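Local coordinates for protein sugar isomerase (Sinorhizobium meliloti, PDB 3QC0) that probably isomerises sugars at a zinc ion held in the mouth of a xylose isomerase-like TIM barrel, at residues 143-148 against 206-211; 175-180 against 246-251; 186-191 against 233-238; 219-224 against 264-269. All blocks are in the same frame, centred on the assembly; numbering follows the deposited sequence.

Interaction 1 (143-148 against 206-211)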
loop_
_atom_site.group_PDB
_atom_site.type_symbol
_atom_site.label_atom_id
_atom_site.label_comp_id
_atom_site.label_asym_id
_atom_site.label_seq_id
_atom_site.Cartn_x
_atom_site.Cartn_y
_atom_site.Cartn_z
ATOM N N PRO A 143 -11.523 1.685 -4.347
ATOM C CA PRO A 143 -10.402 1.017 -3.628
ATOM C C PRO A 143 -9.397 2.085 -3.208
ATOM O O PRO A 143 -9.082 2.984 -4.001
ATOM C CB PRO A 143 -9.834 0.043 -4.668
ATOM C CG PRO A 143 -10.265 0.599 -5.997
ATOM C CD PRO A 143 -11.618 1.258 -5.743
ATOM N N LEU A 144 -8.904 1.965 -1.982
ATOM C CA LEU A 144 -7.995 2.930 -1.395
ATOM C C LEU A 144 -6.622 2.288 -1.264
ATOM O O LEU A 144 -6.482 1.073 -1.136
ATOM C CB LEU A 144 -8.458 3.430 -0.026
ATOM C CG LEU A 144 -8.940 4.894 -0.002
ATOM C CD1 LEU A 144 -10.222 5.117 -0.835
ATOM C CD2 LEU A 144 -9.052 5.363 1.447
ATOM N N HIS A 145 -5.602 3.147 -1.291
ATOM C CA HIS A 145 -4.252 2.685 -1.165
ATOM C C HIS A 145 -4.161 1.757 0.044
ATOM O O HIS A 145 -4.696 2.064 1.103
ATOM C CB HIS A 145 -3.291 3.841 -0.955
ATOM C CG HIS A 145 -1.885 3.483 -1.251
ATOM N ND1 HIS A 145 -1.109 2.739 -0.378
ATOM C CD2 HIS A 145 -1.106 3.774 -2.324
ATOM C CE1 HIS A 145 0.108 2.604 -0.913
ATOM N NE2 HIS A 145 0.118 3.170 -2.113
ATOM N N PRO A 146 -3.398 0.668 -0.096
ATOM C CA PRO A 146 -3.225 -0.238 1.027
ATOM C C PRO A 146 -2.765 0.388 2.343
ATOM O O PRO A 146 -3.054 -0.163 3.397
ATOM C CB PRO A 146 -2.194 -1.258 0.498
ATOM C CG PRO A 146 -2.589 -1.377 -0.966
ATOM C CD PRO A 146 -3.011 0.045 -1.374
HETATM N N MSE A 147 -2.061 1.522 2.306
HETATM C CA MSE A 147 -1.643 2.167 3.542
HETATM C C MSE A 147 -2.797 2.655 4.394
HETATM O O MSE A 147 -2.596 2.906 5.581
HETATM C CB MSE A 147 -0.636 3.306 3.316
HETATM C CG MSE A 147 -1.162 4.451 2.588
HETATM SE SE MSE A 147 0.431 5.655 2.177
HETATM C CE MSE A 147 -0.452 6.578 0.769
ATOM N N TYR A 148 -4.003 2.745 3.785
ATOM C CA TYR A 148 -5.205 3.158 4.485
ATOM C C TYR A 148 -6.047 2.013 5.049
ATOM O O TYR A 148 -7.130 2.239 5.621
ATOM C CB TYR A 148 -6.080 3.976 3.516
ATOM C CG TYR A 148 -5.344 5.193 2.945
ATOM C CD1 TYR A 148 -4.699 6.110 3.778
ATOM C CD2 TYR A 148 -5.296 5.438 1.591
ATOM C CE1 TYR A 148 -4.024 7.214 3.259
ATOM C CE2 TYR A 148 -4.643 6.533 1.069
ATOM C CZ TYR A 148 -3.971 7.413 1.892
ATOM O OH TYR A 148 -3.350 8.539 1.333
ATOM N N CYS A 206 -4.045 12.742 -10.116
ATOM C CA CYS A 206 -3.089 13.366 -9.189
ATOM C C CYS A 206 -1.792 12.589 -9.467
ATOM O O CYS A 206 -1.686 11.935 -10.499
ATOM C CB CYS A 206 -3.523 13.272 -7.723
ATOM S SG CYS A 206 -3.758 11.589 -7.166
ATOM N N ASP A 207 -0.818 12.704 -8.584
ATOM C CA ASP A 207 0.416 11.988 -8.797
ATOM C C ASP A 207 1.016 11.483 -7.492
ATOM O O ASP A 207 0.670 11.974 -6.404
ATOM C CB ASP A 207 1.445 12.871 -9.550
ATOM C CG ASP A 207 2.235 12.095 -10.614
ATOM O OD1 ASP A 207 2.422 10.843 -10.457
ATOM O OD2 ASP A 207 2.711 12.731 -11.604
ATOM N N TRP A 208 1.892 10.492 -7.638
ATOM C CA TRP A 208 2.642 9.907 -6.544
ATOM C C TRP A 208 4.051 10.466 -6.546
ATOM O O TRP A 208 4.809 10.224 -7.478
ATOM C CB TRP A 208 2.652 8.361 -6.663
ATOM C CG TRP A 208 3.338 7.736 -5.471
ATOM C CD1 TRP A 208 4.694 7.550 -5.303
ATOM C CD2 TRP A 208 2.731 7.265 -4.263
ATOM N NE1 TRP A 208 4.939 6.958 -4.096
ATOM C CE2 TRP A 208 3.755 6.780 -3.434
ATOM C CE3 TRP A 208 1.436 7.136 -3.835
ATOM C CZ2 TRP A 208 3.499 6.249 -2.186
ATOM C CZ3 TRP A 208 1.177 6.634 -2.593
ATOM C CH2 TRP A 208 2.202 6.162 -1.788
ATOM N N LEU A 209 4.367 11.254 -5.523
ATOM C CA LEU A 209 5.660 11.943 -5.459
ATOM C C LEU A 209 6.771 11.039 -4.951
ATOM O O LEU A 209 6.533 10.150 -4.151
ATOM C CB LEU A 209 5.538 13.191 -4.579
ATOM C CG LEU A 209 4.523 14.252 -5.029
ATOM C CD1 LEU A 209 4.492 15.351 -3.941
ATOM C CD2 LEU A 209 4.861 14.742 -6.454
ATOM N N VAL A 210 7.991 11.345 -5.397
ATOM C CA VAL A 210 9.192 10.705 -4.860
ATOM C C VAL A 210 10.118 11.808 -4.299
ATOM O O VAL A 210 10.681 12.585 -5.068
ATOM C CB VAL A 210 9.933 9.840 -5.921
ATOM C CG1 VAL A 210 11.287 9.318 -5.359
ATOM C CG2 VAL A 210 9.022 8.677 -6.396
ATOM N N PRO A 211 10.282 11.861 -2.973
ATOM C CA PRO A 211 9.624 11.065 -1.946
ATOM C C PRO A 211 8.206 11.556 -1.693
ATOM O O PRO A 211 7.863 12.701 -2.032
ATOM C CB PRO A 211 10.469 11.344 -0.707
ATOM C CG PRO A 211 10.893 12.776 -0.924
ATOM C CD PRO A 211 11.225 12.842 -2.373
#
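Trp208 sets CZ3 and CH2 of its six-membered ring against His145 and Met147, which stand on another loop. Its CZ3 lies 3.7 Å from NE2 of His145. The imidazole and the six-membered ring are nearly parallel, 14° apart, yet slid so far that they barely overlap, with centroids 5.1 Å from each other. Met147, a selenomethionine, and Trp208 come from opposite directions: methyl CE of Met147 meets CH2 of Trp208 at 3.7 Å, near the indole plane and therefore at the ring edge. The same methyl also rests 3.9 Å above the imidazole plane of His145, toward its rim. Rotation of the imidazole is fixed from within its own loop, since Met147 N donates to His145 ND1 in the ring plane, 3.1 Å away and almost straight at 174°. A leucine in place of His145 would probably leave Met147 N without this acceptor and the indole without the flat ring beside it. Pro146 and Ala150 of the second subunit press on His145 and Trp208 respectively. The loops follow strands 139-141 and 200-205, at the C-terminal strand ends where TIM barrels carry their active sites; the His145 side chain is about 10 Å from the zinc ion.

Interaction 2 (175-180 against 246-251)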
loop_
_atom_site.group_PDB
_atom_site.type_symbol
_atom_site.label_atom_id
_atom_site.label_comp_id
_atom_site.label_asym_id
_atom_site.label_seq_id
_atom_site.Cartn_x
_atom_site.Cartn_y
_atom_site.Cartn_z
ATOM N N ALA A 175 -14.744 3.650 -8.525
ATOM C CA ALA A 175 -13.993 4.856 -8.790
ATOM C C ALA A 175 -12.515 4.486 -8.788
ATOM O O ALA A 175 -12.007 3.956 -7.807
ATOM C CB ALA A 175 -14.265 5.929 -7.695
ATOM N N ILE A 176 -11.862 4.779 -9.897
ATOM C CA ILE A 176 -10.451 4.443 -10.090
ATOM C C ILE A 176 -9.615 5.689 -9.878
ATOM O O ILE A 176 -9.610 6.599 -10.712
ATOM C CB ILE A 176 -10.185 3.788 -11.484
ATOM C CG1 ILE A 176 -11.081 2.551 -11.731
ATOM C CG2 ILE A 176 -8.670 3.425 -11.610
ATOM C CD1 ILE A 176 -10.965 1.976 -13.143
ATOM N N ASP A 177 -8.943 5.751 -8.727
ATOM C CA ASP A 177 -8.116 6.905 -8.339
ATOM C C ASP A 177 -6.680 6.456 -8.453
ATOM O O ASP A 177 -6.286 5.480 -7.827
ATOM C CB ASP A 177 -8.485 7.310 -6.915
ATOM C CG ASP A 177 -7.723 8.512 -6.393
ATOM O OD1 ASP A 177 -6.573 8.720 -6.810
ATOM O OD2 ASP A 177 -8.308 9.237 -5.546
ATOM N N VAL A 178 -5.936 7.106 -9.333
ATOM C CA VAL A 178 -4.566 6.674 -9.639
ATOM C C VAL A 178 -3.719 6.616 -8.381
ATOM O O VAL A 178 -2.815 5.775 -8.294
ATOM C CB VAL A 178 -3.905 7.571 -10.700
ATOM C CG1 VAL A 178 -4.730 7.476 -12.028
ATOM C CG2 VAL A 178 -3.757 9.038 -10.240
ATOM N N TYR A 179 -4.000 7.471 -7.404
ATOM C CA TYR A 179 -3.195 7.469 -6.181
ATOM C C TYR A 179 -3.277 6.129 -5.478
ATOM O O TYR A 179 -2.336 5.624 -4.921
ATOM C CB TYR A 179 -3.638 8.565 -5.198
ATOM C CG TYR A 179 -2.551 9.001 -4.251
ATOM C CD1 TYR A 179 -1.455 9.722 -4.717
ATOM C CD2 TYR A 179 -2.601 8.703 -2.889
ATOM C CE1 TYR A 179 -0.433 10.114 -3.863
ATOM C CE2 TYR A 179 -1.595 9.120 -2.014
ATOM C CZ TYR A 179 -0.506 9.829 -2.515
ATOM O OH TYR A 179 0.491 10.268 -1.665
ATOM N N HIS A 180 -4.471 5.549 -5.505
ATOM C CA HIS A 180 -4.755 4.357 -4.736
ATOM C C HIS A 180 -4.365 3.075 -5.458
ATOM O O HIS A 180 -4.191 2.029 -4.796
ATOM C CB HIS A 180 -6.252 4.300 -4.413
ATOM C CG HIS A 180 -6.715 5.450 -3.588
ATOM N ND1 HIS A 180 -5.999 5.904 -2.499
ATOM C CD2 HIS A 180 -7.825 6.234 -3.675
ATOM C CE1 HIS A 180 -6.634 6.944 -1.975
ATOM N NE2 HIS A 180 -7.742 7.156 -2.664
ATOM N N GLU A 246 -11.019 13.594 -12.828
ATOM C CA GLU A 246 -11.289 14.399 -11.655
ATOM C C GLU A 246 -10.014 14.616 -10.839
ATOM O O GLU A 246 -9.443 13.638 -10.303
ATOM C CB GLU A 246 -12.361 13.679 -10.827
ATOM C CG GLU A 246 -12.735 14.376 -9.530
ATOM C CD GLU A 246 -13.648 13.534 -8.696
ATOM O OE1 GLU A 246 -14.685 13.073 -9.230
ATOM O OE2 GLU A 246 -13.338 13.323 -7.510
ATOM N N VAL A 247 -9.533 15.847 -10.788
ATOM C CA VAL A 247 -8.333 16.199 -10.053
ATOM C C VAL A 247 -8.573 16.260 -8.563
ATOM O O VAL A 247 -9.319 17.077 -8.054
ATOM C CB VAL A 247 -7.741 17.517 -10.492
ATOM C CG1 VAL A 247 -6.505 17.861 -9.641
ATOM C CG2 VAL A 247 -7.472 17.468 -12.018
ATOM N N GLU A 248 -7.918 15.354 -7.853
ATOM C CA GLU A 248 -8.090 15.240 -6.417
ATOM C C GLU A 248 -6.715 15.225 -5.772
ATOM O O GLU A 248 -6.002 14.224 -5.768
ATOM C CB GLU A 248 -8.886 13.977 -6.054
ATOM C CG GLU A 248 -9.155 13.852 -4.572
ATOM C CD GLU A 248 -9.898 12.608 -4.225
ATOM O OE1 GLU A 248 -9.727 11.623 -4.928
ATOM O OE2 GLU A 248 -10.698 12.645 -3.271
ATOM N N ILE A 249 -6.317 16.384 -5.272
ATOM C CA ILE A 249 -5.016 16.609 -4.660
ATOM C C ILE A 249 -5.181 17.073 -3.213
ATOM O O ILE A 249 -5.849 18.066 -2.945
ATOM C CB ILE A 249 -4.188 17.667 -5.440
ATOM C CG1 ILE A 249 -3.937 17.179 -6.867
ATOM C CG2 ILE A 249 -2.852 17.954 -4.707
ATOM C CD1 ILE A 249 -3.386 18.216 -7.870
ATOM N N PHE A 250 -4.568 16.357 -2.285
ATOM C CA PHE A 250 -4.412 16.758 -0.896
ATOM C C PHE A 250 -2.941 17.145 -0.714
ATOM O O PHE A 250 -2.076 16.271 -0.791
ATOM C CB PHE A 250 -4.756 15.628 0.106
ATOM C CG PHE A 250 -6.047 14.874 -0.169
ATOM C CD1 PHE A 250 -7.122 15.436 -0.813
ATOM C CD2 PHE A 250 -6.194 13.585 0.317
ATOM C CE1 PHE A 250 -8.293 14.698 -1.045
ATOM C CE2 PHE A 250 -7.359 12.858 0.092
ATOM C CZ PHE A 250 -8.407 13.417 -0.613
ATOM N N SER A 251 -2.634 18.429 -0.527
ATOM C CA SER A 251 -1.231 18.888 -0.477
ATOM C C SER A 251 -1.043 19.980 0.567
ATOM O O SER A 251 -1.087 21.179 0.251
ATOM C CB SER A 251 -0.766 19.365 -1.848
ATOM O OG SER A 251 0.591 19.832 -1.811
#
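Asp177 and Glu248 both send their side chains out with CG anti to the backbone N (chi1 -179° and -177°), and the longer glutamate stays extended beyond CG; these torsions carry two carboxylates from separate parts of the chain into the barrel interior, toward the same zinc ion. The side chains cross at about a right angle, and the carboxylate planes differ by 28°. OD2 of Asp177 and OE1 of Glu248 come within 2.8 Å of each other, a pair with no hydrogen bond in it: both oxygens coordinate the zinc ion, and Glu142 and His204 complete the metal site. OD1 of Asp177 instead caps helix 178-181, accepting from Tyr179 N at 2.9 Å on the anti side, tilted out of the carboxylate plane. Arg219 supplies a second shell, its NH1 bonding both to Asp177 OD2 and to the carbonyl oxygen of Glu248. An alanine in place of Asp177 takes away a zinc ligand and the N-cap acceptor, which would probably weaken metal binding and leave Tyr179 N and Arg219 NH1 each short of a partner. Two carboxylate oxygens this close would ordinarily repel; the positive charge of the metal, helped by Arg219, is likely to offset that, holding the contact together through the zinc ion.

Interaction 3 (186-191 against 233-238)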
loop_
_atom_site.group_PDB
_atom_site.type_symbol
_atom_site.label_atom_id
_atom_site.label_comp_id
_atom_site.label_asym_id
_atom_site.label_seq_id
_atom_site.Cartn_x
_atom_site.Cartn_y
_atom_site.Cartn_z
ATOM N N ASP A 186 -1.407 -5.968 -11.042
ATOM C CA ASP A 186 -2.453 -6.503 -11.921
ATOM C C ASP A 186 -3.404 -5.415 -12.448
ATOM O O ASP A 186 -4.521 -5.709 -12.931
ATOM C CB ASP A 186 -3.251 -7.582 -11.226
ATOM C CG ASP A 186 -3.916 -8.557 -12.254
ATOM O OD1 ASP A 186 -3.378 -8.746 -13.372
ATOM O OD2 ASP A 186 -4.959 -9.119 -11.937
ATOM N N LEU A 187 -2.953 -4.161 -12.417
ATOM C CA LEU A 187 -3.829 -3.019 -12.764
ATOM C C LEU A 187 -4.371 -3.108 -14.173
ATOM O O LEU A 187 -5.571 -2.890 -14.380
ATOM C CB LEU A 187 -3.095 -1.697 -12.607
ATOM C CG LEU A 187 -3.908 -0.426 -12.815
ATOM C CD1 LEU A 187 -5.143 -0.408 -11.852
ATOM C CD2 LEU A 187 -3.024 0.823 -12.707
ATOM N N ALA A 188 -3.538 -3.457 -15.146
ATOM C CA ALA A 188 -4.033 -3.525 -16.541
ATOM C C ALA A 188 -5.163 -4.524 -16.699
ATOM O O ALA A 188 -6.189 -4.211 -17.300
ATOM C CB ALA A 188 -2.903 -3.904 -17.495
ATOM N N ASN A 189 -5.029 -5.712 -16.152
ATOM C CA ASN A 189 -6.084 -6.721 -16.279
ATOM C C ASN A 189 -7.332 -6.276 -15.523
ATOM O O ASN A 189 -8.445 -6.498 -15.987
ATOM C CB ASN A 189 -5.657 -8.066 -15.708
ATOM C CG ASN A 189 -4.751 -8.868 -16.651
ATOM O OD1 ASN A 189 -4.808 -8.718 -17.894
ATOM N ND2 ASN A 189 -3.928 -9.745 -16.058
ATOM N N GLN A 190 -7.177 -5.633 -14.373
ATOM C CA GLN A 190 -8.354 -5.245 -13.594
ATOM C C GLN A 190 -9.083 -4.060 -14.205
ATOM O O GLN A 190 -10.330 -4.031 -14.165
ATOM C CB GLN A 190 -7.974 -4.985 -12.127
ATOM C CG GLN A 190 -7.430 -6.259 -11.435
ATOM C CD GLN A 190 -8.419 -7.391 -11.385
ATOM O OE1 GLN A 190 -9.644 -7.194 -11.277
ATOM N NE2 GLN A 190 -7.908 -8.616 -11.481
ATOM N N ILE A 191 -8.369 -3.134 -14.860
ATOM C CA ILE A 191 -9.047 -2.068 -15.620
ATOM C C ILE A 191 -9.856 -2.681 -16.761
ATOM O O ILE A 191 -11.019 -2.301 -16.986
ATOM C CB ILE A 191 -8.079 -1.027 -16.144
ATOM C CG1 ILE A 191 -7.493 -0.203 -14.988
ATOM C CG2 ILE A 191 -8.755 -0.036 -17.117
ATOM C CD1 ILE A 191 -6.357 0.766 -15.406
ATOM N N ARG A 233 -4.912 6.239 -18.323
ATOM C CA ARG A 233 -6.079 6.843 -18.997
ATOM C C ARG A 233 -6.351 6.121 -20.296
ATOM O O ARG A 233 -7.518 5.912 -20.619
ATOM C CB ARG A 233 -5.903 8.317 -19.237
ATOM C CG ARG A 233 -7.095 8.962 -19.978
ATOM C CD ARG A 233 -8.370 8.980 -19.148
ATOM N NE ARG A 233 -9.515 9.456 -19.948
ATOM C CZ ARG A 233 -10.734 9.647 -19.458
ATOM N NH1 ARG A 233 -11.003 9.431 -18.173
ATOM N NH2 ARG A 233 -11.712 10.053 -20.272
ATOM N N ARG A 234 -5.308 5.768 -21.047
ATOM C CA ARG A 234 -5.514 5.029 -22.299
ATOM C C ARG A 234 -6.199 3.697 -22.031
ATOM O O ARG A 234 -7.092 3.260 -22.772
ATOM C CB ARG A 234 -4.198 4.794 -23.070
ATOM C CG ARG A 234 -3.596 6.038 -23.709
ATOM C CD ARG A 234 -2.454 5.665 -24.705
ATOM N NE ARG A 234 -1.699 4.479 -24.242
ATOM C CZ ARG A 234 -0.533 4.483 -23.568
ATOM N NH1 ARG A 234 0.109 5.615 -23.276
ATOM N NH2 ARG A 234 0.008 3.328 -23.198
ATOM N N ARG A 235 -5.799 3.025 -20.968
ATOM C CA ARG A 235 -6.441 1.781 -20.603
ATOM C C ARG A 235 -7.888 1.971 -20.136
ATOM O O ARG A 235 -8.753 1.162 -20.453
ATOM C CB ARG A 235 -5.626 1.069 -19.511
ATOM C CG ARG A 235 -4.287 0.532 -20.042
ATOM C CD ARG A 235 -3.547 -0.139 -18.946
ATOM N NE ARG A 235 -2.255 -0.661 -19.402
ATOM C CZ ARG A 235 -2.093 -1.725 -20.175
ATOM N NH1 ARG A 235 -3.146 -2.422 -20.640
ATOM N NH2 ARG A 235 -0.838 -2.095 -20.499
ATOM N N ILE A 236 -8.159 3.038 -19.386
ATOM C CA ILE A 236 -9.533 3.337 -18.960
ATOM C C ILE A 236 -10.466 3.638 -20.169
ATOM O O ILE A 236 -11.598 3.105 -20.253
ATOM C CB ILE A 236 -9.532 4.459 -17.889
ATOM C CG1 ILE A 236 -8.985 3.913 -16.545
ATOM C CG2 ILE A 236 -10.927 5.014 -17.699
ATOM C CD1 ILE A 236 -8.759 5.016 -15.483
ATOM N N GLU A 237 -9.951 4.410 -21.106
ATOM C CA GLU A 237 -10.679 4.727 -22.358
ATOM C C GLU A 237 -10.890 3.457 -23.182
ATOM O O GLU A 237 -11.989 3.246 -23.711
ATOM C CB GLU A 237 -9.930 5.790 -23.135
ATOM C CG GLU A 237 -10.053 7.187 -22.499
ATOM C CD GLU A 237 -9.241 8.240 -23.189
ATOM O OE1 GLU A 237 -8.557 7.918 -24.185
ATOM O OE2 GLU A 237 -9.229 9.401 -22.734
ATOM N N ALA A 238 -9.861 2.605 -23.286
ATOM C CA ALA A 238 -10.003 1.316 -24.015
ATOM C C ALA A 238 -11.018 0.388 -23.380
ATOM O O ALA A 238 -11.715 -0.356 -24.089
ATOM C CB ALA A 238 -8.657 0.616 -24.186
HETATM O O HOH W 1 -5.978 -2.474 -19.526
#
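The guanidinium of Arg235 takes Ala188 against one face: the alanine CB sits 3.4 Å above the plane, displaced toward the rim. NH1 of Arg235 reaches a water 3.0 Å away, and that water in turn donates to Ala188 O at 2.8 Å, so the arginine packs on the methyl and reaches the carbonyl of the same residue through the water. The chain of Arg235 is extended from CG to NE, which carries the flat group across toward the other helix. On the far side of helix 229-238 a second guanidinium behaves differently, for Arg233 has Glu237 OE2 at its edge, in plane, in a salt bridge from NE at 2.8 Å one helical turn along. Deeper in the contact, Ile191 is the wedge. Its chi1 of -69° sets CG1 beside the backbone N and turns CG2 toward helix 229-238, where this methyl meets the carbonyl oxygen of Arg235 at 3.5 Å and Ile236 CG1 at 4.0 Å. In this pair the aliphatic packing is buried, and the water-bridged arginine lies toward the surface. Asp186, just before helix 187-196, makes no capping bond but receives Asn189 ND2 on OD1 and Gln190 NE2 on OD2. The two helical segments run in nearly the same direction, 26° apart, with their axes approaching to 9.9 Å. As neighbouring outer helices of the barrel they flank strand 200-205, with Ile191 also touching Leu158 of helix 158-168, Ile236 reaching Ile176 of strand 172-177, and Arg233 NH1 bonding His203 of strand 200-205.

Interaction 4 (219-224 against 264-269)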
loop_
_atom_site.group_PDB
_atom_site.type_symbol
_atom_site.label_atom_id
_atom_site.label_comp_id
_atom_site.label_asym_id
_atom_site.label_seq_id
_atom_site.Cartn_x
_atom_site.Cartn_y
_atom_site.Cartn_z
ATOM N N ARG A 219 -0.220 14.255 -1.799
ATOM C CA ARG A 219 -0.468 13.928 -3.196
ATOM C C ARG A 219 0.188 14.962 -4.101
ATOM O O ARG A 219 0.271 16.157 -3.738
ATOM C CB ARG A 219 -1.946 13.871 -3.545
ATOM C CG ARG A 219 -2.766 12.881 -2.766
ATOM C CD ARG A 219 -4.105 12.682 -3.439
ATOM N NE ARG A 219 -4.932 11.687 -2.788
ATOM C CZ ARG A 219 -5.987 11.103 -3.348
ATOM N NH1 ARG A 219 -6.428 11.482 -4.543
ATOM N NH2 ARG A 219 -6.641 10.159 -2.683
ATOM N N GLY A 220 0.616 14.524 -5.277
ATOM C CA GLY A 220 1.270 15.389 -6.253
ATOM C C GLY A 220 0.329 15.943 -7.290
ATOM O O GLY A 220 -0.710 15.338 -7.611
HETATM N N MSE A 221 0.673 17.133 -7.793
HETATM C CA MSE A 221 0.114 17.616 -9.017
HETATM C C MSE A 221 0.549 16.676 -10.144
HETATM O O MSE A 221 1.702 16.220 -10.193
HETATM C CB MSE A 221 0.648 19.030 -9.270
HETATM C CG MSE A 221 0.206 19.694 -10.548
HETATM SE SE MSE A 221 -1.682 19.982 -10.772
HETATM C CE MSE A 221 -1.766 21.368 -9.353
HETATM N N MSE A 222 -0.352 16.423 -11.059
HETATM C CA MSE A 222 -0.072 15.551 -12.193
HETATM C C MSE A 222 1.181 15.995 -12.916
HETATM O O MSE A 222 1.290 17.147 -13.313
HETATM C CB MSE A 222 -1.209 15.568 -13.200
HETATM C CG MSE A 222 -2.488 14.974 -12.750
HETATM SE SE MSE A 222 -3.632 16.156 -11.694
HETATM C CE MSE A 222 -3.892 17.611 -12.890
ATOM N N GLY A 223 2.114 15.080 -13.126
ATOM C CA GLY A 223 3.394 15.360 -13.766
ATOM C C GLY A 223 4.549 15.645 -12.828
ATOM O O GLY A 223 5.707 15.671 -13.272
ATOM N N ASP A 224 4.267 15.892 -11.556
ATOM C CA ASP A 224 5.314 16.129 -10.579
ATOM C C ASP A 224 5.800 14.812 -9.991
ATOM O O ASP A 224 6.841 14.780 -9.304
ATOM C CB ASP A 224 4.833 17.040 -9.436
ATOM C CG ASP A 224 4.779 18.532 -9.815
ATOM O OD1 ASP A 224 5.233 18.890 -10.930
ATOM O OD2 ASP A 224 4.359 19.320 -8.934
ATOM N N ILE A 264 -5.729 25.982 -9.922
ATOM C CA ILE A 264 -6.617 25.507 -10.981
ATOM C C ILE A 264 -6.020 25.736 -12.378
ATOM O O ILE A 264 -6.134 24.875 -13.273
ATOM C CB ILE A 264 -8.024 26.131 -10.891
ATOM C CG1 ILE A 264 -8.678 25.797 -9.558
ATOM C CG2 ILE A 264 -8.875 25.665 -12.055
ATOM C CD1 ILE A 264 -8.802 24.284 -9.251
ATOM N N ALA A 265 -5.360 26.880 -12.561
ATOM C CA ALA A 265 -4.585 27.104 -13.772
ATOM C C ALA A 265 -3.574 25.991 -14.015
ATOM O O ALA A 265 -3.463 25.493 -15.157
ATOM C CB ALA A 265 -3.856 28.482 -13.714
ATOM N N THR A 266 -2.859 25.593 -12.951
ATOM C CA THR A 266 -1.841 24.533 -13.061
ATOM C C THR A 266 -2.540 23.205 -13.345
ATOM O O THR A 266 -2.069 22.451 -14.210
ATOM C CB THR A 266 -0.970 24.474 -11.798
ATOM O OG1 THR A 266 -0.392 25.788 -11.557
ATOM C CG2 THR A 266 0.127 23.385 -11.887
ATOM N N CYS A 267 -3.674 22.916 -12.689
ATOM C CA CYS A 267 -4.419 21.696 -13.039
ATOM C C CYS A 267 -4.769 21.658 -14.506
ATOM O O CYS A 267 -4.667 20.631 -15.124
ATOM C CB CYS A 267 -5.713 21.478 -12.249
ATOM S SG CYS A 267 -5.525 21.325 -10.504
ATOM N N VAL A 268 -5.223 22.764 -15.087
ATOM C CA VAL A 268 -5.574 22.730 -16.506
ATOM C C VAL A 268 -4.341 22.486 -17.396
ATOM O O VAL A 268 -4.407 21.722 -18.350
ATOM C CB VAL A 268 -6.272 24.048 -16.952
ATOM C CG1 VAL A 268 -6.357 24.127 -18.479
ATOM C CG2 VAL A 268 -7.652 24.163 -16.302
ATOM N N GLU A 269 -3.221 23.142 -17.075
ATOM C CA GLU A 269 -1.992 22.983 -17.845
ATOM C C GLU A 269 -1.518 21.534 -17.769
ATOM O O GLU A 269 -1.163 20.922 -18.792
ATOM C CB GLU A 269 -0.898 23.913 -17.315
ATOM C CG GLU A 269 0.406 23.845 -18.047
ATOM C CD GLU A 269 0.342 24.341 -19.485
ATOM O OE1 GLU A 269 -0.535 25.109 -19.800
ATOM O OE2 GLU A 269 1.204 23.971 -20.285
#
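From CG outward, the Met221 side chain touches helix 260-274, and its atoms can be taken in order. CB points at the helix; CG, which a chi1 of 178° swings to the side remote from the backbone N, lies 3.9 Å from the methyl CG2 of Thr266. The chain then bends at both chi2 and chi3, so that the selenium of this selenomethionine passes over the helix backbone, SE lying 3.9 Å from Cys267 CA. The curl ends with CE between two side chains, 3.8 Å from Thr266 CG2 and 3.9 Å from Cys267 SG. Thr266 offers its methyl because its hydroxyl is turned to its own helix, where OG1 bonds to Glu262 O. The loop carrying Met221 follows strand 200-205 of the TIM barrel, and the helix is the one after strand 245-247, the last strand of the barrel; the contact thus lays a long loop at the mouth against the last outer helix. Residues 221-224 form a type II beta turn, closed by Asp224 N to Met221 O at 2.9 Å, with Gly223 taking the positive phi (95°) at which a side chain would be jammed against the preceding carbonyl oxygen. Next in the turn, Met222 is likewise bent at chi2 and chi3. Its CE lies 3.8 Å from the carbonyl oxygen of Cys267. More loosely, Met222 CE is 4.3 Å from Cys267 CB, and it also touches Val247 of the barrel. Trp255 packs on Met221. At the polar end of the turn, Arg270 of the same helix uses NH1 both for a salt bridge to Asp224 OD1 and for a hydrogen bond to Met222 O.

How the interactions relate
All four contacts belong to one eight-stranded barrel, and interaction 2 is the most central, about 7 Å from the centre of the chain. Interaction 1 is centred about 9 Å from it and interaction 4 about 12 Å, both using the long loop after strand 200-205. Asp207 of the first joins Gly220 and Gly223 of the fourth, and Arg219 reaches from the fourth to Asp177 in the second. Along the chain interaction 1 closes before interaction 4 opens, both cross interaction 2, and interaction 3 is nested within it, about 22 Å from interaction 4 between centres. The metal site is thus tied directly to the loops at the strand ends, while interaction 3 packs helices outside the barrel.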